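Local coordinates for protein enoyl-CoA hydratase/isomerase (PDB 3LAO) that probably hydrates the double bond of a steroid side-chain enoyl-CoA thioester, acting as a homotrimer of the enoyl-CoA hydratase/isomerase family, at residues L46-Y51 with K106-A111; C59-A64 with E202-I207; F87-P90 with P96-V99. All coordinates share one frame; numbering follows the deposited sequence. Where two conformers were deposited one is given.

Interaction 1 of 3, residues L46-Y51 with K106-A111; sequences LAMGEY and KPLVVA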
loop_
_atom_site.group_PDB
_atom_site.type_symbol
_atom_site.label_atom_id
_atom_site.label_comp_id
_atom_site.label_asym_id
_atom_site.label_seq_id
_atom_site.Cartn_x
_atom_site.Cartn_y
_atom_site.Cartn_z
ATOM N N LEU B 46 7.104 16.030 -24.607
ATOM C CA LEU B 46 7.919 15.689 -25.795
ATOM C C LEU B 46 9.284 15.094 -25.466
ATOM O O LEU B 46 9.738 14.180 -26.139
ATOM C CB LEU B 46 8.086 16.877 -26.737
ATOM C CG LEU B 46 6.857 17.197 -27.588
ATOM C CD1 LEU B 46 7.105 18.427 -28.457
ATOM C CD2 LEU B 46 6.416 16.023 -28.459
ATOM N N ALA B 47 9.944 15.654 -24.453
ATOM C CA ALA B 47 11.175 15.106 -23.908
ATOM C C ALA B 47 10.971 13.662 -23.390
ATOM O O ALA B 47 11.819 12.801 -23.620
ATOM C CB ALA B 47 11.703 15.996 -22.791
HETATM N N MSE B 48 9.864 13.392 -22.701
HETATM C CA MSE B 48 9.607 12.011 -22.285
HETATM C C MSE B 48 9.349 11.085 -23.475
HETATM O O MSE B 48 9.888 9.994 -23.529
HETATM C CB MSE B 48 8.461 11.913 -21.290
HETATM C CG MSE B 48 8.788 10.929 -20.190
HETATM SE SE MSE B 48 10.061 11.693 -18.924
HETATM C CE MSE B 48 8.819 12.725 -17.812
ATOM N N GLY B 49 8.533 11.533 -24.424
ATOM C CA GLY B 49 8.280 10.760 -25.630
ATOM C C GLY B 49 9.592 10.401 -26.320
ATOM O O GLY B 49 9.798 9.285 -26.782
ATOM N N GLU B 50 10.506 11.348 -26.369
ATOM C CA GLU B 50 11.758 11.095 -27.040
ATOM C C GLU B 50 12.660 10.092 -26.262
ATOM O O GLU B 50 13.352 9.258 -26.876
ATOM C CB GLU B 50 12.466 12.423 -27.365
ATOM C CG GLU B 50 14.010 12.354 -27.301
ATOM C CD GLU B 50 14.722 13.729 -27.522
ATOM O OE1 GLU B 50 14.151 14.803 -27.128
ATOM O OE2 GLU B 50 15.861 13.706 -28.087
ATOM N N TYR B 51 12.657 10.182 -24.934
ATOM C CA TYR B 51 13.275 9.163 -24.080
ATOM C C TYR B 51 12.683 7.777 -24.392
ATOM O O TYR B 51 13.415 6.832 -24.622
ATOM C CB TYR B 51 13.068 9.491 -22.593
ATOM C CG TYR B 51 13.392 8.343 -21.601
ATOM C CD1 TYR B 51 14.645 7.768 -21.570
ATOM C CD2 TYR B 51 12.442 7.910 -20.663
ATOM C CE1 TYR B 51 14.949 6.734 -20.679
ATOM C CE2 TYR B 51 12.728 6.900 -19.764
ATOM C CZ TYR B 51 13.991 6.313 -19.779
ATOM O OH TYR B 51 14.298 5.321 -18.898
ATOM N N LYS B 106 9.840 2.828 -19.420
ATOM C CA LYS B 106 11.224 2.788 -18.974
ATOM C C LYS B 106 11.359 3.616 -17.693
ATOM O O LYS B 106 10.446 4.337 -17.329
ATOM C CB LYS B 106 12.143 3.335 -20.050
ATOM C CG LYS B 106 12.144 2.509 -21.295
ATOM C CD LYS B 106 13.375 2.847 -22.143
ATOM C CE LYS B 106 13.084 3.859 -23.227
ATOM N NZ LYS B 106 14.394 4.257 -23.835
ATOM N N PRO B 107 12.484 3.467 -16.985
ATOM C CA PRO B 107 12.588 4.004 -15.622
ATOM C C PRO B 107 12.766 5.491 -15.555
ATOM O O PRO B 107 13.372 6.057 -16.419
ATOM C CB PRO B 107 13.854 3.316 -15.063
ATOM C CG PRO B 107 13.952 2.068 -15.854
ATOM C CD PRO B 107 13.499 2.430 -17.243
ATOM N N LEU B 108 12.263 6.118 -14.507
ATOM C CA LEU B 108 12.490 7.540 -14.324
ATOM C C LEU B 108 12.947 7.805 -12.905
ATOM O O LEU B 108 12.388 7.285 -11.951
ATOM C CB LEU B 108 11.209 8.306 -14.624
ATOM C CG LEU B 108 11.189 9.796 -14.289
ATOM C CD1 LEU B 108 12.062 10.509 -15.232
ATOM C CD2 LEU B 108 9.780 10.216 -14.502
ATOM N N VAL B 109 13.996 8.593 -12.774
ATOM C CA VAL B 109 14.527 8.961 -11.490
ATOM C C VAL B 109 14.357 10.470 -11.431
ATOM O O VAL B 109 14.543 11.154 -12.437
ATOM C CB VAL B 109 16.023 8.639 -11.401
ATOM C CG1 VAL B 109 16.665 9.385 -10.212
ATOM C CG2 VAL B 109 16.240 7.148 -11.304
ATOM N N VAL B 110 13.993 10.996 -10.270
ATOM C CA VAL B 110 13.804 12.412 -10.178
ATOM C C VAL B 110 14.560 13.027 -9.002
ATOM O O VAL B 110 14.572 12.471 -7.882
ATOM C CB VAL B 110 12.300 12.779 -10.115
ATOM C CG1 VAL B 110 11.650 12.279 -8.764
ATOM C CG2 VAL B 110 12.171 14.272 -10.263
ATOM N N ALA B 111 15.178 14.176 -9.262
ATOM C CA ALA B 111 15.849 14.984 -8.226
ATOM C C ALA B 111 15.105 16.301 -7.969
ATOM O O ALA B 111 14.856 17.051 -8.907
ATOM C CB ALA B 111 17.301 15.275 -8.655
#
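Y51 and K106 sit where helix 38-53 comes close to the lead-in to strand 108-112, with their CA atoms 8.4 Å apart. This is helix-on-sheet packing in a crotonase fold. Further along, M48 pairs with L108, their CA atoms 9.6 Å apart. Residues 106 and 107 are loop, and the strand begins at L108.

Y51 and K106 carry most of the contact. Their side chains pass at a slant, and K106 CE lies over one face of the tyrosine ring, towards its rim. The K106 chain bends at chi3 (-96°), which brings its amine back to the helix. K106 NZ donates a hydrogen bond of 2.9 Å to the backbone O of Y51. The C=O...N angle is 148°, with the nitrogen tilted from the carbonyl plane. K106 NZ also makes an off-centre cation-pi contact, 4.5 Å from the Y51 ring centroid. A second hydrogen bond runs from NZ to S57 O, so the buried amine is held by two carbonyls.

M48, a selenomethionine modelled in two conformers, adds a looser apolar contact. In one of them CE reaches L108 CD2. P107 also packs on V215 and L219 of helix 212-222.

The tyrosine hydroxyl reaches the 106-111 segment. With CG anti to the backbone N (chi1 167°), the Y51 ring extends to the lead-in of the strand. Y51 OH packs 3.1 Å from K106 CB and donates a weak hydrogen bond of 2.7 Å to P107 O.

Interaction 2 of 3, residues C59-A64 with E202-I207; sequences CAVLFA and EYAERI
C59 and V61 of strand 59-64 meet A204 and I207 of helix 196-209 in a small, buried, wholly apolar contact. The strand and helix segments run nearly antiparallel, at 167°, and their axes approach to 8.4 Å. C59 and A204 have the nearest CA atoms, 6.0 Å apart. This is a helix laid against the main sheet of a crotonase fold.

The sulfur contacts come first. The CB of C59 is directed at the helix, and with SG anti to the backbone N (chi1 -169°), C59 SG rests 3.7 Å from A204 CB. C59 SG also lies 4.0 Å from I207 CD1, the tip of the longer branch, and about as near to the CG2 methyl. C59 SG thus touches residues one helical turn apart.

The second kind is methyl against methyl. V61 CG2, the branch beside its backbone N, packs 3.6 Å from A204 CB. The small alanine is therefore touched by both C59 and V61, which lets the helix lie close to the strand.

A60 points away from the helix, to the other side of the sheet. There it meets Y51 of helix 38-53 and L108. V61 also packs on L197 and L201, and A204 on L22 of strand 22-27. I207 reaches V109 of strand 108-112, so helix 196-209 spans three adjacent strands. R206, on its outer side, forms a salt bridge with D174 of a second subunit.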
loop_
_atom_site.group_PDB
_atom_site.type_symbol
_atom_site.label_atom_id
_atom_site.label_comp_id
_atom_site.label_asym_id
_atom_site.label_seq_id
_atom_site.Cartn_x
_atom_site.Cartn_y
_atom_site.Cartn_z
ATOM N N CYS B 59 17.673 4.912 -18.718
ATOM C CA CYS B 59 17.031 5.563 -17.603
ATOM C C CYS B 59 16.987 7.088 -17.849
ATOM O O CYS B 59 17.891 7.693 -18.443
ATOM C CB CYS B 59 17.808 5.239 -16.341
ATOM S SG CYS B 59 16.992 5.689 -14.776
ATOM N N ALA B 60 15.909 7.708 -17.418
ATOM C CA ALA B 60 15.771 9.136 -17.584
ATOM C C ALA B 60 15.977 9.796 -16.214
ATOM O O ALA B 60 15.520 9.271 -15.194
ATOM C CB ALA B 60 14.390 9.422 -18.121
ATOM N N VAL B 61 16.671 10.927 -16.171
ATOM C CA VAL B 61 16.720 11.697 -14.924
ATOM C C VAL B 61 16.039 13.055 -15.096
ATOM O O VAL B 61 16.474 13.903 -15.907
ATOM C CB VAL B 61 18.160 11.933 -14.477
ATOM C CG1 VAL B 61 18.161 12.683 -13.172
ATOM C CG2 VAL B 61 18.899 10.594 -14.374
ATOM N N LEU B 62 14.947 13.247 -14.372
ATOM C CA LEU B 62 14.243 14.524 -14.387
ATOM C C LEU B 62 14.733 15.385 -13.242
ATOM O O LEU B 62 14.693 14.969 -12.114
ATOM C CB LEU B 62 12.747 14.323 -14.231
ATOM C CG LEU B 62 11.862 15.566 -14.055
ATOM C CD1 LEU B 62 11.827 16.506 -15.288
ATOM C CD2 LEU B 62 10.488 15.055 -13.792
ATOM N N PHE B 63 15.202 16.591 -13.554
ATOM C CA PHE B 63 15.645 17.549 -12.548
ATOM C C PHE B 63 15.209 18.995 -12.942
ATOM O O PHE B 63 14.570 19.233 -13.999
ATOM C CB PHE B 63 17.172 17.436 -12.385
ATOM C CG PHE B 63 17.943 18.014 -13.530
ATOM C CD1 PHE B 63 18.035 17.336 -14.733
ATOM C CD2 PHE B 63 18.524 19.277 -13.422
ATOM C CE1 PHE B 63 18.757 17.883 -15.840
ATOM C CE2 PHE B 63 19.232 19.857 -14.523
ATOM C CZ PHE B 63 19.353 19.141 -15.724
ATOM N N ALA B 64 15.541 19.955 -12.087
ATOM C CA ALA B 64 15.174 21.355 -12.315
ATOM C C ALA B 64 16.423 22.227 -12.266
ATOM O O ALA B 64 17.259 22.089 -11.359
ATOM C CB ALA B 64 14.123 21.840 -11.289
ATOM N N GLU B 202 23.699 8.663 -9.592
ATOM C CA GLU B 202 24.202 7.376 -9.159
ATOM C C GLU B 202 23.110 6.268 -9.225
ATOM O O GLU B 202 23.380 5.148 -9.666
ATOM C CB GLU B 202 24.746 7.480 -7.739
ATOM C CG GLU B 202 25.520 8.731 -7.461
ATOM C CD GLU B 202 26.264 8.679 -6.128
ATOM O OE1 GLU B 202 26.287 7.599 -5.500
ATOM O OE2 GLU B 202 26.829 9.715 -5.710
ATOM N N TYR B 203 21.891 6.580 -8.774
ATOM C CA TYR B 203 20.782 5.626 -8.832
ATOM C C TYR B 203 20.451 5.237 -10.251
ATOM O O TYR B 203 20.104 4.095 -10.511
ATOM C CB TYR B 203 19.490 6.185 -8.193
ATOM C CG TYR B 203 19.430 6.054 -6.691
ATOM C CD1 TYR B 203 19.147 4.816 -6.086
ATOM C CD2 TYR B 203 19.651 7.163 -5.855
ATOM C CE1 TYR B 203 19.092 4.684 -4.688
ATOM C CE2 TYR B 203 19.580 7.042 -4.437
ATOM C CZ TYR B 203 19.311 5.796 -3.874
ATOM O OH TYR B 203 19.251 5.661 -2.510
ATOM N N ALA B 204 20.510 6.214 -11.150
ATOM C CA ALA B 204 20.152 6.018 -12.543
ATOM C C ALA B 204 21.226 5.218 -13.242
ATOM O O ALA B 204 20.917 4.364 -14.061
ATOM C CB ALA B 204 19.971 7.355 -13.249
ATOM N N GLU B 205 22.489 5.511 -12.947
ATOM C CA GLU B 205 23.576 4.645 -13.415
ATOM C C GLU B 205 23.399 3.192 -12.937
ATOM O O GLU B 205 23.608 2.243 -13.703
ATOM C CB GLU B 205 24.951 5.204 -13.049
ATOM C CG GLU B 205 25.561 6.057 -14.195
ATOM C CD GLU B 205 26.196 7.373 -13.705
ATOM O OE1 GLU B 205 26.431 7.531 -12.476
ATOM O OE2 GLU B 205 26.464 8.256 -14.557
ATOM N N ARG B 206 22.956 3.017 -11.700
ATOM C CA ARG B 206 22.721 1.669 -11.216
ATOM C C ARG B 206 21.600 0.902 -11.986
ATOM O O ARG B 206 21.750 -0.279 -12.264
ATOM C CB ARG B 206 22.494 1.673 -9.706
ATOM C CG ARG B 206 22.897 0.374 -9.040
ATOM C CD ARG B 206 24.332 0.437 -8.561
ATOM N NE ARG B 206 24.472 0.146 -7.133
ATOM C CZ ARG B 206 23.978 0.901 -6.143
ATOM N NH1 ARG B 206 23.271 2.007 -6.401
ATOM N NH2 ARG B 206 24.185 0.538 -4.881
ATOM N N ILE B 207 20.501 1.583 -12.330
ATOM C CA ILE B 207 19.391 0.998 -13.061
ATOM C C ILE B 207 19.859 0.750 -14.490
ATOM O O ILE B 207 19.473 -0.228 -15.141
ATOM C CB ILE B 207 18.165 1.974 -13.089
ATOM C CG1 ILE B 207 17.497 2.086 -11.712
ATOM C CG2 ILE B 207 17.144 1.627 -14.184
ATOM C CD1 ILE B 207 16.452 3.277 -11.632
#

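Interaction 3 of 3, residues F87-P90 with P96-V99; sequences FRYP and PWGV
Y89 reaches from one arm of a long loop to P96 and W97 on the other arm. Both arms lack regular helix or strand. In this crotonase-fold chain the loop runs between helix 75-78 and strand 108-112 and folds back on itself. The closest CA atoms, those of Y89 and P96, are 9.8 Å apart, so the contact is made by side chains.

F87 comes first. It does not touch 96-99 but meets Y89 within its own arm. The edge of the F87 ring meets one face of the Y89 ring, with F87 CE2 3.3 Å above the plane and offset toward the rim.

Y89 makes the crossing. Its CG is anti to its own carbonyl carbon (chi1 -67°), and its CB is directed toward the second arm. Ring atom CE2 of Y89 packs 3.9 Å from P96 CD. The two side chains come from opposite directions. Beyond the ring, Y89 OH lies 3.6 Å from W97 CE3 and 4.1 Å from W97 CZ3. The tyrosine and tryptophan side chains cross at about a right angle, and this is packing alone. The polar end of W97 is used elsewhere: NE1 donates to A119 O.

P90 ends this arm and packs on L46 of helix 38-53. That helix also lines the rest of the contact: F87 and W97 touch L41, Y89 touches A45, and P96 touches L44. Helix 119-125 supports the second arm, through L123 against P96 and W97 and through E122 against W97 and V99.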
loop_
_atom_site.group_PDB
_atom_site.type_symbol
_atom_site.label_atom_id
_atom_site.label_comp_id
_atom_site.label_asym_id
_atom_site.label_seq_id
_atom_site.Cartn_x
_atom_site.Cartn_y
_atom_site.Cartn_z
ATOM N N PHE B 87 -6.575 19.196 -20.696
ATOM C CA PHE B 87 -5.240 19.301 -21.282
ATOM C C PHE B 87 -4.816 18.128 -22.149
ATOM O O PHE B 87 -4.668 16.995 -21.665
ATOM C CB PHE B 87 -4.142 19.573 -20.252
ATOM C CG PHE B 87 -2.846 19.992 -20.884
ATOM C CD1 PHE B 87 -2.687 21.280 -21.370
ATOM C CD2 PHE B 87 -1.802 19.087 -21.051
ATOM C CE1 PHE B 87 -1.499 21.669 -21.987
ATOM C CE2 PHE B 87 -0.596 19.467 -21.672
ATOM C CZ PHE B 87 -0.446 20.752 -22.135
ATOM N N ARG B 88 -4.599 18.431 -23.430
ATOM C CA ARG B 88 -4.040 17.486 -24.389
ATOM C C ARG B 88 -2.528 17.677 -24.536
ATOM O O ARG B 88 -2.026 18.797 -24.598
ATOM C CB ARG B 88 -4.683 17.665 -25.757
ATOM C CG ARG B 88 -6.167 17.870 -25.726
ATOM C CD ARG B 88 -6.858 16.677 -25.137
ATOM N NE ARG B 88 -8.103 17.085 -24.495
ATOM C CZ ARG B 88 -9.318 16.866 -24.990
ATOM N NH1 ARG B 88 -10.391 17.284 -24.321
ATOM N NH2 ARG B 88 -9.461 16.223 -26.145
ATOM N N TYR B 89 -1.823 16.558 -24.598
ATOM C CA TYR B 89 -0.404 16.517 -24.886
ATOM C C TYR B 89 -0.167 16.344 -26.379
ATOM O O TYR B 89 -1.030 15.923 -27.121
ATOM C CB TYR B 89 0.248 15.370 -24.104
ATOM C CG TYR B 89 0.227 15.631 -22.622
ATOM C CD1 TYR B 89 -0.757 15.084 -21.818
ATOM C CD2 TYR B 89 1.170 16.491 -22.040
ATOM C CE1 TYR B 89 -0.793 15.379 -20.460
ATOM C CE2 TYR B 89 1.149 16.780 -20.681
ATOM C CZ TYR B 89 0.172 16.226 -19.902
ATOM O OH TYR B 89 0.163 16.521 -18.558
ATOM N N PRO B 90 1.020 16.687 -26.826
ATOM C CA PRO B 90 1.325 16.628 -28.251
ATOM C C PRO B 90 1.368 15.179 -28.678
ATOM O O PRO B 90 1.668 14.382 -27.777
ATOM C CB PRO B 90 2.752 17.163 -28.299
ATOM C CG PRO B 90 2.944 17.910 -27.018
ATOM C CD PRO B 90 2.135 17.203 -26.017
ATOM N N PRO B 96 3.932 13.333 -18.349
ATOM C CA PRO B 96 4.817 13.309 -17.189
ATOM C C PRO B 96 4.091 12.850 -15.940
ATOM O O PRO B 96 4.654 12.116 -15.150
ATOM C CB PRO B 96 5.217 14.782 -17.034
ATOM C CG PRO B 96 5.221 15.265 -18.461
ATOM C CD PRO B 96 4.016 14.620 -19.068
ATOM N N TRP B 97 2.863 13.309 -15.762
ATOM C CA TRP B 97 2.053 12.905 -14.645
ATOM C C TRP B 97 1.527 11.475 -14.684
ATOM O O TRP B 97 0.888 11.026 -13.745
ATOM C CB TRP B 97 0.946 13.920 -14.455
ATOM C CG TRP B 97 1.568 15.125 -13.782
ATOM C CD1 TRP B 97 1.680 15.336 -12.453
ATOM C CD2 TRP B 97 2.244 16.208 -14.420
ATOM N NE1 TRP B 97 2.349 16.501 -12.209
ATOM C CE2 TRP B 97 2.711 17.059 -13.405
ATOM C CE3 TRP B 97 2.495 16.545 -15.751
ATOM C CZ2 TRP B 97 3.406 18.238 -13.673
ATOM C CZ3 TRP B 97 3.198 17.700 -16.020
ATOM C CH2 TRP B 97 3.645 18.537 -14.987
ATOM N N GLY B 98 1.824 10.768 -15.758
ATOM C CA GLY B 98 1.357 9.405 -15.968
ATOM C C GLY B 98 -0.137 9.149 -15.831
ATOM O O GLY B 98 -0.545 8.074 -15.394
ATOM N N VAL B 99 -0.967 10.112 -16.207
ATOM C CA VAL B 99 -2.402 9.932 -16.034
ATOM C C VAL B 99 -3.079 9.587 -17.351
ATOM O O VAL B 99 -4.006 8.787 -17.395
ATOM C CB VAL B 99 -3.022 11.169 -15.355
ATOM C CG1 VAL B 99 -4.521 11.185 -15.496
ATOM C CG2 VAL B 99 -2.631 11.202 -13.877
#

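Overall arrangement
After strands 14-19 and 22-27, helix 38-53 supplies the first segment, then strand 59-64. After helix 75-78 comes the long loop to strand 108-112. Interaction 3 closes a short loop within it, around five residues. At strand 108-112, interaction 1 closes a loop of 54 residues back to the helix. Interaction 2 closes later, when helix 196-209 returns to strand 59-64. Interactions 1 and 2 cross, and both enclose interaction 3. Strands 59-64 and 108-112 are neighbours in the main sheet. Helix 38-53 packs on one side and helix 196-209 on the other. Interaction 3 touches interaction 1 through P90 on L46 and, in one M48 conformer, M48 on P96. It stays clear of interaction 2.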